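Local atomic coordinates of FACT complex subunit SPT16 (Ashbya gossypii, PDB entry 6A8M), a protein that probably acts, as the SPT16 subunit of the FACT histone chaperone, to reorganize nucleosomes during transcription, DNA replication and DNA repair. Residues Y318-L323 with N351-E356; A67-G72 with E119-R124; G169-W174 with D375-L380. All blocks are in the same frame, centred on the assembly; numbering follows the deposited sequence.

Interaction 1: residues Y318-L323 with N351-E356; sequences YDFLLL and NSKKPE
In the M24 peptidase-like domain, the helix pair 312-332 and 339-353 is joined at the end of its second helix by Phe320, which meets Lys353 and Lys354. Lys354 is the first residue to leave helical backbone angles, and its CA lies 7.9 Å from the CA of Phe320. The evidence for the main contact is a CH-pi geometry: Lys354 CG stands 3.7 Å from the centroid of the Phe320 ring, only 19° off the ring normal, and is displaced toward the rim so that its closest ring atom is Phe320 CG at 3.5 Å. The phenyl group projects to this point because its CG is trans to the backbone nitrogen (chi1 166°). Lys353 makes a smaller, oblique contact, with its CB 3.7 Å from Phe320 CE1. Elsewhere the ring touches Ile350 of the second helix, Leu357 and Phe401 of strand 394-405, so the lysine methylenes add to apolar neighbours. Both lysine chains bend at chi2, and their ammonium ends lead away from helix 312-332. Neither a cation-pi pair nor a hydrogen bond spans the two segments. The chemistry is therefore that of aliphatic carbon on an aromatic face: each lysine lends its hydrocarbon stem to packing while its charge is carried elsewhere.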
loop_
_atom_site.group_PDB
_atom_site.type_symbol
_atom_site.label_atom_id
_atom_site.label_comp_id
_atom_site.label_asym_id
_atom_site.label_seq_id
_atom_site.Cartn_x
_atom_site.Cartn_y
_atom_site.Cartn_z
ATOM N N TYR A 318 21.181 13.411 -12.268
ATOM C CA TYR A 318 21.038 12.398 -11.231
ATOM C C TYR A 318 21.549 12.914 -9.892
ATOM O O TYR A 318 20.953 12.641 -8.847
ATOM C CB TYR A 318 21.754 11.102 -11.605
ATOM C CG TYR A 318 21.564 10.075 -10.510
ATOM C CD1 TYR A 318 20.404 9.321 -10.440
ATOM C CD2 TYR A 318 22.505 9.917 -9.502
ATOM C CE1 TYR A 318 20.199 8.400 -9.410
ATOM C CE2 TYR A 318 22.315 8.990 -8.469
ATOM C CZ TYR A 318 21.153 8.239 -8.437
ATOM O OH TYR A 318 20.928 7.330 -7.425
ATOM N N ASP A 319 22.659 13.653 -9.902
ATOM C CA ASP A 319 23.139 14.257 -8.662
ATOM C C ASP A 319 22.082 15.164 -8.060
ATOM O O ASP A 319 21.860 15.153 -6.842
ATOM C CB ASP A 319 24.423 15.049 -8.911
ATOM C CG ASP A 319 25.616 14.159 -9.209
ATOM O OD1 ASP A 319 25.559 12.947 -8.885
ATOM O OD2 ASP A 319 26.613 14.691 -9.749
ATOM N N PHE A 320 21.440 15.977 -8.900
ATOM C CA PHE A 320 20.362 16.844 -8.435
ATOM C C PHE A 320 19.197 16.041 -7.876
ATOM O O PHE A 320 18.638 16.394 -6.833
ATOM C CB PHE A 320 19.872 17.747 -9.566
ATOM C CG PHE A 320 18.571 18.409 -9.243
ATOM C CD1 PHE A 320 18.549 19.494 -8.396
ATOM C CD2 PHE A 320 17.364 17.887 -9.716
ATOM C CE1 PHE A 320 17.352 20.095 -8.063
ATOM C CE2 PHE A 320 16.165 18.473 -9.375
ATOM C CZ PHE A 320 16.158 19.569 -8.551
ATOM N N LEU A 321 18.802 14.963 -8.566
ATOM C CA LEU A 321 17.692 14.140 -8.093
ATOM C C LEU A 321 17.938 13.650 -6.671
ATOM O O LEU A 321 17.024 13.655 -5.839
ATOM C CB LEU A 321 17.482 12.958 -9.045
ATOM C CG LEU A 321 16.413 11.927 -8.717
ATOM C CD1 LEU A 321 15.040 12.580 -8.751
ATOM C CD2 LEU A 321 16.500 10.787 -9.727
ATOM N N LEU A 322 19.182 13.257 -6.362
ATOM C CA LEU A 322 19.516 12.863 -4.994
ATOM C C LEU A 322 19.307 14.004 -4.011
ATOM O O LEU A 322 18.765 13.797 -2.913
ATOM C CB LEU A 322 20.967 12.397 -4.911
ATOM C CG LEU A 322 21.295 11.008 -5.417
ATOM C CD1 LEU A 322 22.815 10.790 -5.308
ATOM C CD2 LEU A 322 20.516 9.942 -4.640
ATOM N N LEU A 323 19.773 15.204 -4.371
ATOM C CA LEU A 323 19.627 16.377 -3.511
ATOM C C LEU A 323 18.165 16.728 -3.305
ATOM O O LEU A 323 17.765 17.134 -2.210
ATOM C CB LEU A 323 20.375 17.567 -4.121
ATOM C CG LEU A 323 21.895 17.384 -4.219
ATOM C CD1 LEU A 323 22.565 18.568 -4.867
ATOM C CD2 LEU A 323 22.462 17.150 -2.820
ATOM N N ASN A 351 12.854 24.579 -9.346
ATOM C CA ASN A 351 12.878 25.883 -10.004
ATOM C C ASN A 351 14.146 26.633 -9.643
ATOM O O ASN A 351 14.723 27.351 -10.474
ATOM C CB ASN A 351 11.640 26.679 -9.594
ATOM C CG ASN A 351 11.641 28.101 -10.136
ATOM O OD1 ASN A 351 11.170 28.344 -11.249
ATOM N ND2 ASN A 351 12.160 29.050 -9.349
ATOM N N SER A 352 14.597 26.466 -8.397
ATOM C CA SER A 352 15.809 27.137 -7.950
ATOM C C SER A 352 17.036 26.614 -8.682
ATOM O O SER A 352 17.863 27.399 -9.165
ATOM C CB SER A 352 15.990 26.949 -6.447
ATOM O OG SER A 352 17.115 27.689 -6.016
ATOM N N LYS A 353 17.198 25.296 -8.724
ATOM C CA LYS A 353 18.449 24.680 -9.142
ATOM C C LYS A 353 18.436 24.160 -10.573
ATOM O O LYS A 353 19.476 24.198 -11.238
ATOM C CB LYS A 353 18.793 23.521 -8.203
ATOM C CG LYS A 353 18.621 23.852 -6.720
ATOM C CD LYS A 353 19.685 24.813 -6.241
ATOM C CE LYS A 353 19.796 24.775 -4.717
ATOM N NZ LYS A 353 20.871 25.685 -4.222
ATOM N N LYS A 354 17.293 23.678 -11.071
ATOM C CA LYS A 354 17.245 22.930 -12.330
ATOM C C LYS A 354 15.938 23.209 -13.059
ATOM O O LYS A 354 15.115 22.306 -13.264
ATOM C CB LYS A 354 17.385 21.432 -12.059
ATOM C CG LYS A 354 18.760 20.972 -11.629
ATOM C CD LYS A 354 19.803 21.258 -12.704
ATOM C CE LYS A 354 21.057 20.454 -12.481
ATOM N NZ LYS A 354 22.106 20.801 -13.486
ATOM N N PRO A 355 15.726 24.447 -13.504
ATOM C CA PRO A 355 14.455 24.758 -14.174
ATOM C C PRO A 355 14.249 23.986 -15.469
ATOM O O PRO A 355 13.096 23.783 -15.886
ATOM C CB PRO A 355 14.544 26.273 -14.406
ATOM C CG PRO A 355 16.014 26.589 -14.352
ATOM C CD PRO A 355 16.582 25.636 -13.357
ATOM N N GLU A 356 15.320 23.493 -16.090
ATOM C CA GLU A 356 15.162 22.624 -17.252
ATOM C C GLU A 356 14.432 21.329 -16.922
ATOM O O GLU A 356 13.973 20.647 -17.848
ATOM C CB GLU A 356 16.525 22.300 -17.860
ATOM C CG GLU A 356 17.455 21.593 -16.895
ATOM C CD GLU A 356 18.452 22.556 -16.255
ATOM O OE1 GLU A 356 19.664 22.269 -16.326
ATOM O OE2 GLU A 356 18.025 23.603 -15.696
#

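Interaction 2: residues A67-G72 with E119-R124; sequences AVFKEG and EDLVER
Phe69 meets two side chains of one helix, Arg124 over a ring face and Leu121 at the ring edge, in the N-terminal lobe of SPT16. Here helix 113-128 packs on the mixed six-stranded sheet, against the end of strand 64-68 and the turn of the beta hairpin it forms with strand 72-77. Leu121 and Arg124, three residues apart, project from the same side of the helix. The Phe69 side chain and the Arg124 chain run at about a right angle to each other. Arg124 CD lies 4.1 Å from the centroid of the Phe69 ring and 21° off its normal, a CH-pi contact, and Arg124 CG is 3.8 Å from Phe69 CE2. The face is thus met by the aliphatic part of the arginine. A bend at chi3 (-54°) then turns the guanidinium group, whose plane is tilted 46° from that of the ring, and its NH1 forms a salt bridge with Glu103 on strand 101-106. The arginine consequently serves two purposes: its methylenes cover an aromatic ring and its charge is matched on another strand of the sheet. Leu121 approaches differently. Its CD1 sits near the plane of the ring, 4.0 Å from Phe69 CZ, and the same methyl reaches Ala67 CB at 3.7 Å. One branch of the leucine therefore packs against two residues with a single position between them in the chain, Ala67 and Phe69, with Trp148 of helix 143-158 also touching this side chain. The hairpin turn is closed by a backbone bond from Phe69 N to Gly72 O, 2.8 Å long. That carbonyl oxygen also lies near the ring plane, at an edge, 3.6 Å from Phe69 CD1.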
loop_
_atom_site.group_PDB
_atom_site.type_symbol
_atom_site.label_atom_id
_atom_site.label_comp_id
_atom_site.label_asym_id
_atom_site.label_seq_id
_atom_site.Cartn_x
_atom_site.Cartn_y
_atom_site.Cartn_z
ATOM N N ALA A 67 -20.421 -5.491 10.189
ATOM C CA ALA A 67 -21.149 -4.240 10.324
ATOM C C ALA A 67 -20.822 -3.621 11.669
ATOM O O ALA A 67 -20.699 -4.333 12.669
ATOM C CB ALA A 67 -22.655 -4.444 10.193
ATOM N N VAL A 68 -20.672 -2.295 11.690
ATOM C CA VAL A 68 -20.208 -1.582 12.879
ATOM C C VAL A 68 -21.246 -0.544 13.277
ATOM O O VAL A 68 -21.800 0.151 12.420
ATOM C CB VAL A 68 -18.841 -0.897 12.653
ATOM C CG1 VAL A 68 -18.326 -0.381 13.973
ATOM C CG2 VAL A 68 -17.811 -1.883 12.016
ATOM N N PHE A 69 -21.499 -0.442 14.585
ATOM C CA PHE A 69 -22.471 0.482 15.164
ATOM C C PHE A 69 -21.855 1.137 16.397
ATOM O O PHE A 69 -20.813 0.703 16.895
ATOM C CB PHE A 69 -23.767 -0.241 15.567
ATOM C CG PHE A 69 -24.338 -1.113 14.494
ATOM C CD1 PHE A 69 -23.902 -2.418 14.326
ATOM C CD2 PHE A 69 -25.338 -0.634 13.662
ATOM C CE1 PHE A 69 -24.429 -3.213 13.324
ATOM C CE2 PHE A 69 -25.870 -1.427 12.676
ATOM C CZ PHE A 69 -25.420 -2.711 12.499
ATOM N N LYS A 70 -22.529 2.169 16.923
ATOM C CA LYS A 70 -22.076 2.758 18.186
ATOM C C LYS A 70 -21.958 1.709 19.285
ATOM O O LYS A 70 -20.965 1.681 20.031
ATOM C CB LYS A 70 -23.026 3.870 18.639
ATOM C CG LYS A 70 -22.730 4.349 20.078
ATOM C CD LYS A 70 -23.604 5.511 20.549
ATOM C CE LYS A 70 -23.303 5.781 22.040
ATOM N NZ LYS A 70 -23.933 6.990 22.635
ATOM N N GLU A 71 -22.946 0.832 19.403
ATOM C CA GLU A 71 -23.031 -0.049 20.563
ATOM C C GLU A 71 -22.537 -1.463 20.285
ATOM O O GLU A 71 -22.589 -2.310 21.188
ATOM C CB GLU A 71 -24.476 -0.104 21.091
ATOM C CG GLU A 71 -25.208 1.248 21.151
ATOM C CD GLU A 71 -24.753 2.166 22.289
ATOM O OE1 GLU A 71 -25.535 3.083 22.642
ATOM O OE2 GLU A 71 -23.634 1.984 22.832
ATOM N N GLY A 72 -22.075 -1.752 19.074
ATOM C CA GLY A 72 -21.622 -3.102 18.800
ATOM C C GLY A 72 -21.219 -3.327 17.359
ATOM O O GLY A 72 -21.106 -2.399 16.551
ATOM N N GLU A 119 -31.382 -9.900 6.216
ATOM C CA GLU A 119 -32.596 -9.143 6.504
ATOM C C GLU A 119 -32.585 -8.628 7.940
ATOM O O GLU A 119 -32.899 -7.456 8.186
ATOM C CB GLU A 119 -33.836 -10.005 6.231
ATOM C CG GLU A 119 -34.058 -10.243 4.741
ATOM C CD GLU A 119 -34.997 -11.401 4.434
ATOM O OE1 GLU A 119 -35.386 -12.141 5.362
ATOM O OE2 GLU A 119 -35.349 -11.566 3.244
ATOM N N ASP A 120 -32.229 -9.498 8.897
ATOM C CA ASP A 120 -32.022 -9.079 10.290
ATOM C C ASP A 120 -31.056 -7.905 10.378
ATOM O O ASP A 120 -31.303 -6.930 11.098
ATOM C CB ASP A 120 -31.458 -10.228 11.124
ATOM C CG ASP A 120 -32.414 -11.372 11.291
ATOM O OD1 ASP A 120 -33.593 -11.238 10.898
ATOM O OD2 ASP A 120 -31.953 -12.414 11.820
ATOM N N LEU A 121 -29.929 -7.994 9.665
ATOM C CA LEU A 121 -28.927 -6.939 9.754
ATOM C C LEU A 121 -29.456 -5.625 9.187
ATOM O O LEU A 121 -29.232 -4.560 9.771
ATOM C CB LEU A 121 -27.650 -7.366 9.039
ATOM C CG LEU A 121 -26.614 -6.238 9.056
ATOM C CD1 LEU A 121 -26.022 -6.066 10.454
ATOM C CD2 LEU A 121 -25.577 -6.458 8.029
ATOM N N VAL A 122 -30.186 -5.682 8.067
ATOM C CA VAL A 122 -30.814 -4.477 7.520
ATOM C C VAL A 122 -31.742 -3.820 8.546
ATOM O O VAL A 122 -31.822 -2.588 8.620
ATOM C CB VAL A 122 -31.542 -4.816 6.202
ATOM C CG1 VAL A 122 -32.754 -3.940 6.018
ATOM C CG2 VAL A 122 -30.571 -4.650 5.037
ATOM N N GLU A 123 -32.440 -4.616 9.365
ATOM C CA GLU A 123 -33.271 -4.029 10.417
ATOM C C GLU A 123 -32.423 -3.212 11.392
ATOM O O GLU A 123 -32.780 -2.082 11.758
ATOM C CB GLU A 123 -34.049 -5.115 11.165
ATOM C CG GLU A 123 -35.084 -5.873 10.327
ATOM C CD GLU A 123 -36.137 -4.965 9.708
ATOM O OE1 GLU A 123 -37.024 -4.476 10.444
ATOM O OE2 GLU A 123 -36.081 -4.755 8.477
ATOM N N ARG A 124 -31.288 -3.762 11.817
ATOM C CA ARG A 124 -30.428 -3.008 12.720
ATOM C C ARG A 124 -29.855 -1.766 12.036
ATOM O O ARG A 124 -29.752 -0.704 12.660
ATOM C CB ARG A 124 -29.321 -3.915 13.262
ATOM C CG ARG A 124 -28.637 -3.363 14.499
ATOM C CD ARG A 124 -27.684 -4.362 15.128
ATOM N NE ARG A 124 -28.327 -5.645 15.421
ATOM C CZ ARG A 124 -27.837 -6.537 16.279
ATOM N NH1 ARG A 124 -26.704 -6.275 16.928
ATOM N NH2 ARG A 124 -28.477 -7.680 16.495
#

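Interaction 3: residues G169-W174 with D375-L380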
loop_
_atom_site.group_PDB
_atom_site.type_symbol
_atom_site.label_atom_id
_atom_site.label_comp_id
_atom_site.label_asym_id
_atom_site.label_seq_id
_atom_site.Cartn_x
_atom_site.Cartn_y
_atom_site.Cartn_z
ATOM N N GLY A 169 -12.385 8.502 5.254
ATOM C CA GLY A 169 -12.392 8.199 6.675
ATOM C C GLY A 169 -11.497 7.023 7.021
ATOM O O GLY A 169 -10.738 7.073 7.990
ATOM N N LEU A 170 -11.580 5.944 6.240
ATOM C CA LEU A 170 -10.716 4.800 6.510
ATOM C C LEU A 170 -9.249 5.162 6.323
ATOM O O LEU A 170 -8.392 4.750 7.117
ATOM C CB LEU A 170 -11.114 3.625 5.617
ATOM C CG LEU A 170 -12.483 2.995 5.933
ATOM C CD1 LEU A 170 -12.908 1.984 4.885
ATOM C CD2 LEU A 170 -12.529 2.378 7.314
ATOM N N SER A 171 -8.936 5.941 5.284
ATOM C CA SER A 171 -7.545 6.331 5.055
ATOM C C SER A 171 -6.970 7.062 6.269
ATOM O O SER A 171 -5.845 6.775 6.706
ATOM C CB SER A 171 -7.456 7.205 3.807
ATOM O OG SER A 171 -6.207 7.873 3.742
ATOM N N SER A 172 -7.726 8.028 6.815
ATOM C CA SER A 172 -7.275 8.743 8.008
ATOM C C SER A 172 -7.144 7.808 9.204
ATOM O O SER A 172 -6.216 7.940 10.008
ATOM C CB SER A 172 -8.246 9.876 8.334
ATOM O OG SER A 172 -8.386 10.731 7.218
ATOM N N LEU A 173 -8.078 6.869 9.351
ATOM C CA LEU A 173 -8.038 5.959 10.490
ATOM C C LEU A 173 -6.820 5.041 10.431
ATOM O O LEU A 173 -6.219 4.740 11.470
ATOM C CB LEU A 173 -9.327 5.146 10.524
ATOM C CG LEU A 173 -9.493 4.034 11.546
ATOM C CD1 LEU A 173 -9.874 4.620 12.888
ATOM C CD2 LEU A 173 -10.559 3.079 11.035
ATOM N N TRP A 174 -6.440 4.594 9.227
ATOM C CA TRP A 174 -5.356 3.626 9.002
ATOM C C TRP A 174 -3.976 4.254 8.967
ATOM O O TRP A 174 -2.980 3.521 8.986
ATOM C CB TRP A 174 -5.531 2.897 7.648
ATOM C CG TRP A 174 -6.653 1.989 7.597
ATOM C CD1 TRP A 174 -7.211 1.314 8.640
ATOM C CD2 TRP A 174 -7.403 1.642 6.444
ATOM N NE1 TRP A 174 -8.277 0.558 8.194
ATOM C CE2 TRP A 174 -8.418 0.750 6.853
ATOM C CE3 TRP A 174 -7.325 2.003 5.105
ATOM C CZ2 TRP A 174 -9.337 0.205 5.961
ATOM C CZ3 TRP A 174 -8.225 1.451 4.221
ATOM C CH2 TRP A 174 -9.228 0.565 4.659
ATOM N N ASP A 375 -2.177 5.028 -1.259
ATOM C CA ASP A 375 -3.375 5.651 -0.701
ATOM C C ASP A 375 -3.688 6.892 -1.522
ATOM O O ASP A 375 -3.074 7.952 -1.347
ATOM C CB ASP A 375 -3.152 5.979 0.765
ATOM C CG ASP A 375 -4.413 6.473 1.454
ATOM O OD1 ASP A 375 -5.367 6.924 0.774
ATOM O OD2 ASP A 375 -4.418 6.447 2.700
ATOM N N SER A 376 -4.682 6.769 -2.412
ATOM C CA SER A 376 -5.059 7.859 -3.298
ATOM C C SER A 376 -5.668 9.038 -2.568
ATOM O O SER A 376 -5.806 10.105 -3.168
ATOM C CB SER A 376 -6.043 7.349 -4.340
ATOM O OG SER A 376 -5.408 6.340 -5.107
ATOM N N GLN A 377 -6.059 8.855 -1.309
ATOM C CA GLN A 377 -6.527 9.933 -0.457
ATOM C C GLN A 377 -5.389 10.742 0.141
ATOM O O GLN A 377 -5.652 11.728 0.825
ATOM C CB GLN A 377 -7.366 9.367 0.693
ATOM C CG GLN A 377 -8.512 8.474 0.269
ATOM C CD GLN A 377 -9.552 9.238 -0.503
ATOM O OE1 GLN A 377 -9.916 10.358 -0.132
ATOM N NE2 GLN A 377 -10.033 8.649 -1.591
ATOM N N PHE A 378 -4.145 10.324 -0.055
ATOM C CA PHE A 378 -3.001 11.011 0.551
ATOM C C PHE A 378 -1.842 10.920 -0.438
ATOM O O PHE A 378 -0.786 10.376 -0.152
ATOM C CB PHE A 378 -2.681 10.399 1.915
ATOM C CG PHE A 378 -1.920 11.304 2.861
ATOM C CD1 PHE A 378 -0.876 12.112 2.418
ATOM C CD2 PHE A 378 -2.226 11.311 4.213
ATOM C CE1 PHE A 378 -0.159 12.935 3.307
ATOM C CE2 PHE A 378 -1.537 12.131 5.108
ATOM C CZ PHE A 378 -0.507 12.952 4.665
ATOM N N VAL A 379 -2.067 11.440 -1.661
ATOM C CA VAL A 379 -1.025 11.575 -2.671
ATOM C C VAL A 379 -0.302 12.893 -2.446
ATOM O O VAL A 379 -0.929 13.916 -2.134
ATOM C CB VAL A 379 -1.620 11.492 -4.090
ATOM C CG1 VAL A 379 -0.575 11.778 -5.126
ATOM C CG2 VAL A 379 -2.195 10.077 -4.351
ATOM N N LEU A 380 1.028 12.881 -2.613
ATOM C CA LEU A 380 1.829 14.072 -2.351
ATOM C C LEU A 380 1.865 14.922 -3.615
ATOM O O LEU A 380 2.835 14.929 -4.372
ATOM C CB LEU A 380 3.224 13.677 -1.877
ATOM C CG LEU A 380 3.239 12.802 -0.618
ATOM C CD1 LEU A 380 4.677 12.399 -0.239
ATOM C CD2 LEU A 380 2.570 13.531 0.543
HETATM O O HOH W 1 -3.915 5.354 5.169
#
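Ser171 and Asp375 form the tight part of this contact, where helix 167-174, packed against helices 9-22 and 48-57, meets a turn of the M24 peptidase-like domain. Ser171 OG donates a short 2.5 Å hydrogen bond to Asp375 OD2, using the syn lone pair of that oxygen. With chi1 at 165° the serine hydroxyl is swung out from the helix toward the turn, and it is also bonded to Arg387 NH1, so it is gripped by more than one partner. Gln377 closes in on the same serine through carbon, its CB 3.6 Å from Ser171 OG. The other oxygen of the aspartate accepts within its own segment: Gln377 N donates to Asp375 OD1 at 2.9 Å, on the anti side and 29° out of the carboxylate plane. The looser side is mediated by solvent, a water lying 2.8 Å from Ser171 O and 2.7 Å from Asp375 OD2, and the whole contact buries just 115 Å². Were Asp375 replaced by an alanine, which has no carboxylate, the Ser171 hydroxyl would probably be left to turn toward other acceptors, and the turn would keep its backbone bond without the side-chain one. The bond from Gln377 N to OD1 makes an Asx turn, and the Phe378 N to Asp375 O bond of 2.9 Å closes the type I beta turn on which it is superposed.

The chain is the N-terminal part of the longer SPT16, and the three contacts follow its long axis. Interaction 2 belongs to the N-terminal lobe and interaction 1 to the M24 peptidase-like domain; their centres are 55 Å apart, on opposite sides of the chain's centre, with nearest atoms about 41 Å apart. Interaction 3 lies between them, its centre about 10 Å from that of the chain. Its centre is 26 Å from that of interaction 2 and 29 Å from that of interaction 1, with nearest atoms about 8 and 13 Å away. Along the sequence, interaction 2 closes before the others open, and interaction 1 falls within the 200 residues that interaction 3 spans.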